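Local coordinates for protein titin (Homo sapiens, PDB 3LCY) that forms a giant filament of the striated-muscle sarcomere, here represented by a tandem pair of immunoglobulin domains from its A-band part, at residues A[67-72]-A[93-98]. Residues are numbered along the deposited sequence; the frame is centred on the assembly and turned at random.
Sequences VMTEEQ and SKLLLQ
Thr69 OG1 is held twice, accepting from Gly22 N and reaching Glu23 O, and with OG1 so held, the methyl CG2 lies on the side of Leu95 and Leu97. With chi1 at 72°, the hydroxyl lies between backbone N and carbonyl carbon, while CG2 stands anti to that carbon and projects into the interior. There Thr69 CG2 meets Leu95 CD2 at 4.0 Å, the two side chains crossing at a slant. The same methyl also touches Leu97 CD2, 4.1 Å away, and thus borders a branch of each leucine; here the side chains run past one another in opposite senses. This is the core of an I-set immunoglobulin β-sandwich: strand 62-68 belongs to one sheet, strand 88-103 to the facing one, and the loop 69-71, passing into a 3-10 residue at Gln72, carries the chain out of the first sheet toward strand 76-83. Asp74 OD1 accepts from Glu70 N and weakly from Glu71 N, bonds that would hold this loop. The other branch of Leu97 works on the loop's backbone. An extended chi2 of -179° carries Leu97 CD1 to the carbonyl of Gln72, where it lies 3.7 Å from Gln72 O. Glu71 O is 3.8 Å from that same Leu97 CD1, and the methyl, which meets Gln72 CA as well, rests against two successive carbonyl oxygens in van der Waals contact. Gln72 and Leu97 also sit where the second domain begins to take part: Gln72 OE1 accepts a hydrogen bond from Gly129 N, and both side chains touch Arg130.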
# COMPACT_ATOMS: atom_id res chain seq x y z
N VAL A 67 -8.32 12.99 1.27
CA VAL A 67 -8.59 11.57 1.21
C VAL A 67 -8.69 11.03 2.62
O VAL A 67 -7.78 11.20 3.42
CB VAL A 67 -7.47 10.80 0.49
CG1 VAL A 67 -7.75 9.31 0.48
CG2 VAL A 67 -7.28 11.33 -0.92
N MET A 68 -9.80 10.37 2.92
CA MET A 68 -9.96 9.79 4.24
C MET A 68 -9.46 8.39 4.01
O MET A 68 -10.16 7.55 3.48
CB MET A 68 -11.42 9.79 4.65
CG MET A 68 -12.10 11.13 4.53
SD MET A 68 -11.24 12.47 5.36
CE MET A 68 -11.33 11.94 7.05
N THR A 69 -8.23 8.15 4.42
CA THR A 69 -7.63 6.89 4.22
C THR A 69 -8.22 5.79 5.04
O THR A 69 -8.49 5.96 6.16
CB THR A 69 -6.14 6.99 4.42
OG1 THR A 69 -5.83 7.17 5.79
CG2 THR A 69 -5.63 8.13 3.67
N GLU A 70 -8.43 4.66 4.42
CA GLU A 70 -8.96 3.53 5.11
C GLU A 70 -8.12 2.31 4.90
O GLU A 70 -8.06 1.48 5.73
CB GLU A 70 -10.37 3.27 4.64
CG GLU A 70 -10.57 3.48 3.19
CD GLU A 70 -11.86 2.92 2.67
OE1 GLU A 70 -12.62 2.38 3.44
OE2 GLU A 70 -12.13 3.02 1.48
N GLU A 71 -7.47 2.23 3.77
CA GLU A 71 -6.72 1.06 3.37
C GLU A 71 -5.43 1.39 2.71
O GLU A 71 -5.23 2.45 2.26
CB GLU A 71 -7.57 0.16 2.47
CG GLU A 71 -7.86 0.76 1.14
CD GLU A 71 -8.63 -0.12 0.22
OE1 GLU A 71 -8.95 -1.22 0.58
OE2 GLU A 71 -8.92 0.30 -0.88
N GLN A 72 -4.54 0.44 2.67
CA GLN A 72 -3.23 0.60 2.11
C GLN A 72 -3.22 1.02 0.68
O GLN A 72 -2.36 1.66 0.25
CB GLN A 72 -2.40 -0.65 2.30
CG GLN A 72 -1.62 -0.61 3.53
CD GLN A 72 -0.94 -1.88 3.86
OE1 GLN A 72 -0.02 -1.90 4.62
NE2 GLN A 72 -1.37 -2.93 3.29
N SER A 93 1.34 14.06 -7.41
CA SER A 93 2.19 13.78 -6.26
C SER A 93 1.71 12.49 -5.60
O SER A 93 0.66 11.96 -5.97
CB SER A 93 2.17 14.94 -5.27
OG SER A 93 0.91 15.03 -4.62
N LYS A 94 2.47 11.98 -4.65
CA LYS A 94 2.14 10.71 -4.02
C LYS A 94 1.74 10.85 -2.55
O LYS A 94 2.17 11.76 -1.86
CB LYS A 94 3.29 9.72 -4.15
CG LYS A 94 3.52 9.23 -5.57
CD LYS A 94 4.72 8.29 -5.63
CE LYS A 94 4.91 7.74 -7.03
NZ LYS A 94 6.17 6.96 -7.15
N LEU A 95 0.91 9.91 -2.10
CA LEU A 95 0.51 9.86 -0.70
C LEU A 95 1.23 8.71 -0.00
O LEU A 95 1.10 7.56 -0.40
CB LEU A 95 -1.01 9.67 -0.59
CG LEU A 95 -1.56 9.45 0.83
CD1 LEU A 95 -1.12 10.57 1.76
CD2 LEU A 95 -3.07 9.31 0.80
N LEU A 96 2.00 9.04 1.03
CA LEU A 96 2.71 8.03 1.80
C LEU A 96 1.99 7.77 3.11
O LEU A 96 1.71 8.69 3.87
CB LEU A 96 4.16 8.46 2.05
CG LEU A 96 5.14 8.42 0.87
CD1 LEU A 96 4.70 9.36 -0.25
CD2 LEU A 96 6.54 8.77 1.34
N LEU A 97 1.70 6.50 3.38
CA LEU A 97 0.98 6.13 4.59
C LEU A 97 1.92 5.81 5.74
O LEU A 97 3.09 5.50 5.54
CB LEU A 97 0.07 4.93 4.32
CG LEU A 97 -1.02 5.13 3.26
CD1 LEU A 97 -1.85 3.87 3.12
CD2 LEU A 97 -1.90 6.32 3.60
N GLN A 98 1.39 5.90 6.96
CA GLN A 98 2.13 5.52 8.15
C GLN A 98 1.30 4.54 8.98
O GLN A 98 0.16 4.82 9.34
CB GLN A 98 2.47 6.76 8.99
CG GLN A 98 3.40 7.73 8.30
CD GLN A 98 3.61 9.00 9.10
OE1 GLN A 98 3.99 10.03 8.56
NE2 GLN A 98 3.37 8.92 10.41